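Local atomic coordinates of FAD:protein FMN transferase (Vibrio cholerae, PDB entry 6NXI), a protein that probably transfers the FMN moiety of FAD onto a threonine hydroxyl of a target flavoprotein, using magnesium. Residues I251-V260 with A272-E280. Residues are numbered along the deposited sequence; the frame is centred on the assembly and turned at random.
Sequences INNRVVSVTV and ATGLMVMGE. With MG (magnesium ion), chain C; FAD (flavin-adenine dinucleotide), chain B.
Met276 lies between Ile251, Val255 and Val258 and is the largest bump that helix 272-278 offers to residues 251-260. Met276 CG, anti to the backbone N (chi1 -179°), meets Ile251 CD1 at 3.6 Å, the two side chains crossing at about a right angle, while Val255 CG1 packs against the same carbon. A bend at chi2 then brings Met276 CE against the strand backbone, 3.6 Å from Val255 O. Val258 CG2 sits against Met276 CB, and Val258 CG1 reaches back toward Ala272 and Leu275 CB. Val260 CG2 presses onto the Ala272 backbone, 3.6 Å from Ala272 CA, with Leu275 CD1 beside it.

Strand 255-260 belongs to the large antiparallel sheet of this ApbE-family protein; the axes of strand 255-260 and helix 272-278 pass 7.8 Å apart at closest approach, their directions 139° apart. A classic beta bulge at Val256 and Ser257, both facing Ile297, lets Val255 and Val258 both point at the helix. Thr273, pointing away from the strand, binds magnesium through OG1, and Val277 reaches Ile251 CG2 with the methyl that also lies near the FAD adenine amine, so the helix is packed between sheet and cofactor.

Residues 251-254 meet the end of the helix. Asn253 ND2 donates to Met276 O (2.9 Å), which also accepts from Gly279 N; the acceptor lies in the amide plane. Asn253 OD1 meanwhile takes Val255 N in an Asx turn. Val255 CG2 fits against Gly279 CA, whose positive phi turns the chain into the next helix. The Arg254 guanidinium gives NE, edge-on, to the syn lone pair of Glu280 OE2 (2.9 Å), the two planes 87° apart, and a water joins Arg254 NH2 to that same oxygen.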
loop_
_atom_site.group_PDB
_atom_site.type_symbol
_atom_site.label_atom_id
_atom_site.label_comp_id
_atom_site.label_asym_id
_atom_site.label_seq_id
_atom_site.Cartn_x
_atom_site.Cartn_y
_atom_site.Cartn_z
ATOM N N ILE A 251 -2.265 -11.842 -10.402
ATOM C CA ILE A 251 -1.186 -12.760 -9.972
ATOM C C ILE A 251 -1.755 -14.157 -9.802
ATOM O O ILE A 251 -2.904 -14.315 -9.362
ATOM C CB ILE A 251 -0.443 -12.276 -8.718
ATOM C CG1 ILE A 251 -1.374 -12.015 -7.529
ATOM C CG2 ILE A 251 0.405 -11.080 -9.090
ATOM C CD1 ILE A 251 -0.628 -11.888 -6.213
ATOM N N ASN A 252 -0.938 -15.104 -10.197
ATOM C CA ASN A 252 -1.221 -16.544 -10.108
ATOM C C ASN A 252 0.039 -17.143 -9.501
ATOM O O ASN A 252 0.979 -17.529 -10.278
ATOM C CB ASN A 252 -1.542 -17.058 -11.501
ATOM C CG ASN A 252 -1.844 -18.531 -11.473
ATOM O OD1 ASN A 252 -2.234 -19.055 -10.435
ATOM N ND2 ASN A 252 -1.632 -19.193 -12.600
ATOM N N ASN A 253 0.149 -17.093 -8.186
ATOM C CA ASN A 253 1.271 -17.717 -7.467
ATOM C C ASN A 253 0.711 -18.276 -6.160
ATOM O O ASN A 253 -0.507 -18.211 -6.013
ATOM C CB ASN A 253 2.499 -16.821 -7.374
ATOM C CG ASN A 253 2.330 -15.630 -6.464
ATOM O OD1 ASN A 253 1.445 -15.634 -5.603
ATOM N ND2 ASN A 253 3.201 -14.638 -6.637
ATOM N N ARG A 254 1.586 -18.775 -5.295
ATOM C CA ARG A 254 1.188 -19.524 -4.084
ATOM C C ARG A 254 0.982 -18.530 -2.951
ATOM O O ARG A 254 0.606 -18.999 -1.856
ATOM C CB ARG A 254 2.229 -20.574 -3.693
ATOM C CG ARG A 254 2.268 -21.801 -4.595
ATOM C CD ARG A 254 3.484 -22.640 -4.262
ATOM N NE ARG A 254 4.701 -22.120 -4.870
ATOM C CZ ARG A 254 5.117 -22.401 -6.111
ATOM N NH1 ARG A 254 4.407 -23.177 -6.922
ATOM N NH2 ARG A 254 6.245 -21.870 -6.544
ATOM N N VAL A 255 1.250 -17.243 -3.154
ATOM C CA VAL A 255 1.324 -16.308 -2.004
ATOM C C VAL A 255 -0.082 -15.919 -1.560
ATOM O O VAL A 255 -0.850 -15.442 -2.363
ATOM C CB VAL A 255 2.194 -15.078 -2.299
ATOM C CG1 VAL A 255 2.246 -14.156 -1.077
ATOM C CG2 VAL A 255 3.588 -15.495 -2.743
ATOM N N VAL A 256 -0.373 -16.119 -0.277
ATOM C CA VAL A 256 -1.688 -15.802 0.331
ATOM C C VAL A 256 -1.632 -14.368 0.872
ATOM O O VAL A 256 -2.564 -13.602 0.623
ATOM C CB VAL A 256 -1.994 -16.796 1.467
ATOM C CG1 VAL A 256 -3.205 -16.331 2.275
ATOM C CG2 VAL A 256 -2.161 -18.198 0.929
ATOM N N SER A 257 -0.568 -14.029 1.582
ATOM C CA SER A 257 -0.440 -12.679 2.181
ATOM C C SER A 257 1.031 -12.365 2.392
ATOM O O SER A 257 1.859 -13.258 2.614
ATOM C CB SER A 257 -1.250 -12.540 3.464
ATOM O OG SER A 257 -0.649 -13.256 4.540
ATOM N N VAL A 258 1.325 -11.071 2.460
ATOM C CA VAL A 258 2.678 -10.585 2.732
ATOM C C VAL A 258 2.507 -9.453 3.715
ATOM O O VAL A 258 1.755 -8.507 3.388
ATOM C CB VAL A 258 3.376 -10.098 1.449
ATOM C CG1 VAL A 258 4.739 -9.574 1.777
ATOM C CG2 VAL A 258 3.439 -11.212 0.390
ATOM N N THR A 259 3.190 -9.579 4.840
ATOM C CA THR A 259 3.293 -8.528 5.870
ATOM C C THR A 259 4.725 -7.977 5.887
ATOM O O THR A 259 5.663 -8.758 6.016
ATOM C CB THR A 259 2.928 -9.082 7.248
ATOM O OG1 THR A 259 1.636 -9.678 7.102
ATOM C CG2 THR A 259 2.900 -7.955 8.261
ATOM N N VAL A 260 4.867 -6.642 5.805
ATOM C CA VAL A 260 6.164 -5.945 5.789
ATOM C C VAL A 260 6.173 -4.902 6.910
ATOM O O VAL A 260 5.204 -4.130 7.038
ATOM C CB VAL A 260 6.423 -5.294 4.414
ATOM C CG1 VAL A 260 7.718 -4.517 4.448
ATOM C CG2 VAL A 260 6.426 -6.317 3.287
ATOM N N ALA A 272 5.014 -4.638 0.385
ATOM C CA ALA A 272 4.146 -5.803 0.610
ATOM C C ALA A 272 3.576 -6.244 -0.748
ATOM O O ALA A 272 3.556 -7.457 -1.024
ATOM C CB ALA A 272 3.084 -5.447 1.615
ATOM N N THR A 273 3.111 -5.295 -1.570
ATOM C CA THR A 273 2.490 -5.671 -2.865
ATOM C C THR A 273 3.605 -6.218 -3.781
ATOM O O THR A 273 3.412 -7.228 -4.493
ATOM C CB THR A 273 1.746 -4.476 -3.476
ATOM O OG1 THR A 273 0.811 -3.896 -2.526
ATOM C CG2 THR A 273 1.029 -4.931 -4.732
ATOM N N GLY A 274 4.739 -5.516 -3.853
ATOM C CA GLY A 274 5.835 -5.898 -4.737
ATOM C C GLY A 274 6.359 -7.272 -4.429
ATOM O O GLY A 274 6.482 -8.100 -5.367
ATOM N N LEU A 275 6.608 -7.569 -3.157
ATOM C CA LEU A 275 7.128 -8.896 -2.780
ATOM C C LEU A 275 6.057 -9.972 -3.077
ATOM O O LEU A 275 6.412 -11.081 -3.548
ATOM C CB LEU A 275 7.587 -8.887 -1.326
ATOM C CG LEU A 275 8.713 -7.916 -0.989
ATOM C CD1 LEU A 275 9.049 -8.028 0.492
ATOM C CD2 LEU A 275 9.972 -8.163 -1.806
ATOM N N MET A 276 4.776 -9.677 -2.880
ATOM C CA MET A 276 3.685 -10.636 -3.228
ATOM C C MET A 276 3.756 -11.035 -4.716
ATOM O O MET A 276 3.673 -12.231 -5.037
ATOM C CB MET A 276 2.324 -10.053 -2.882
ATOM C CG MET A 276 1.198 -10.989 -3.189
ATOM S SD MET A 276 -0.085 -10.754 -1.904
ATOM C CE MET A 276 -1.257 -11.919 -2.592
ATOM N N VAL A 277 3.942 -10.070 -5.605
ATOM C CA VAL A 277 4.004 -10.289 -7.071
ATOM C C VAL A 277 5.277 -11.088 -7.390
ATOM O O VAL A 277 5.245 -11.951 -8.312
ATOM C CB VAL A 277 3.924 -8.972 -7.864
ATOM C CG1 VAL A 277 4.202 -9.188 -9.332
ATOM C CG2 VAL A 277 2.596 -8.239 -7.656
ATOM N N MET A 278 6.372 -10.857 -6.652
ATOM C CA MET A 278 7.660 -11.582 -6.904
ATOM C C MET A 278 7.512 -13.070 -6.588
ATOM O O MET A 278 8.158 -13.895 -7.288
ATOM C CB MET A 278 8.804 -11.005 -6.062
ATOM C CG MET A 278 9.202 -9.626 -6.466
ATOM S SD MET A 278 10.676 -9.093 -5.521
ATOM C CE MET A 278 11.976 -9.737 -6.560
ATOM N N GLY A 279 6.667 -13.410 -5.611
ATOM C CA GLY A 279 6.546 -14.776 -5.117
ATOM C C GLY A 279 7.524 -15.042 -3.998
ATOM O O GLY A 279 8.392 -14.176 -3.713
ATOM N N GLU A 280 7.352 -16.164 -3.310
ATOM C CA GLU A 280 8.074 -16.390 -2.033
ATOM C C GLU A 280 9.576 -16.553 -2.320
ATOM O O GLU A 280 10.381 -16.008 -1.526
ATOM C CB GLU A 280 7.443 -17.500 -1.208
ATOM C CG GLU A 280 7.513 -18.879 -1.816
ATOM C CD GLU A 280 6.465 -19.269 -2.857
ATOM O OE1 GLU A 280 5.728 -18.385 -3.364
ATOM O OE2 GLU A 280 6.437 -20.484 -3.207
HETATM MG MG MG C . 0.808 -1.820 -1.440
HETATM P PA FAD B . -2.289 -3.166 -2.264
HETATM O O1A FAD B . -2.141 -4.643 -2.177
HETATM O O2A FAD B . -1.520 -2.296 -1.352
HETATM O O5B FAD B . -2.016 -2.679 -3.762
HETATM C C5B FAD B . -2.959 -3.182 -4.746
HETATM C C4B FAD B . -3.452 -2.074 -5.644
HETATM O O4B FAD B . -2.373 -1.453 -6.386
HETATM C C3B FAD B . -4.438 -2.589 -6.691
HETATM O O3B FAD B . -5.773 -2.469 -6.199
HETATM C C2B FAD B . -4.144 -1.707 -7.910
HETATM O O2B FAD B . -4.812 -0.469 -7.816
HETATM C C1B FAD B . -2.641 -1.494 -7.785
HETATM N N9A FAD B . -1.793 -2.515 -8.363
HETATM C C8A FAD B . -2.128 -3.818 -8.755
HETATM N N7A FAD B . -1.069 -4.504 -9.112
HETATM C C5A FAD B . 0.003 -3.640 -9.014
HETATM C C6A FAD B . 1.369 -3.801 -9.293
HETATM N N6A FAD B . 1.932 -4.958 -9.683
HETATM N N1A FAD B . 2.163 -2.744 -9.030
HETATM C C2A FAD B . 1.599 -1.591 -8.619
HETATM N N3A FAD B . 0.321 -1.325 -8.318
HETATM C C4A FAD B . -0.434 -2.411 -8.552
HETATM N N1 FAD B . -11.187 3.252 -4.029
HETATM C C2 FAD B . -12.468 3.636 -4.365
HETATM O O2 FAD B . -13.350 2.771 -4.566
HETATM N N3 FAD B . -12.823 4.943 -4.456
HETATM C C4 FAD B . -11.930 5.961 -4.246
HETATM O O4 FAD B . -12.273 7.129 -4.367
HETATM C C4X FAD B . -10.580 5.604 -3.918
HETATM N N5 FAD B . -9.694 6.560 -3.724
HETATM C C5X FAD B . -8.403 6.195 -3.420
HETATM C C6 FAD B . -7.434 7.200 -3.233
HETATM C C7 FAD B . -6.119 6.924 -2.922
HETATM C C7M FAD B . -5.133 8.054 -2.730
HETATM C C8 FAD B . -5.737 5.569 -2.770
HETATM C C8M FAD B . -4.316 5.190 -2.445
HETATM C C9 FAD B . -6.687 4.561 -2.957
HETATM C C9A FAD B . -8.024 4.842 -3.272
HETATM N N10 FAD B . -8.994 3.857 -3.492
HETATM C C10 FAD B . -10.295 4.197 -3.819
HETATM C "C1'" FAD B . -8.658 2.431 -3.285
HETATM C "C2'" FAD B . -7.881 1.809 -4.388
HETATM O "O2'" FAD B . -8.646 1.788 -5.589
HETATM C "C3'" FAD B . -7.527 0.363 -4.000
HETATM O "O3'" FAD B . -8.670 -0.446 -3.835
HETATM C "C4'" FAD B . -6.775 0.233 -2.689
HETATM O "O4'" FAD B . -5.835 1.290 -2.584
HETATM C "C5'" FAD B . -6.144 -1.138 -2.536
HETATM O "O5'" FAD B . -5.284 -1.103 -1.371
HETATM P P FAD B . -4.713 -2.462 -0.793
HETATM O O1P FAD B . -5.748 -3.490 -0.709
HETATM O O2P FAD B . -3.908 -1.981 0.394
HETATM O O3P FAD B . -3.808 -2.854 -2.039
HETATM O O HOH W 1 5.246 -14.897 -8.646
HETATM O O HOH W 2 4.451 -18.769 -5.630
HETATM O O HOH W 3 8.338 -21.175 -4.890
#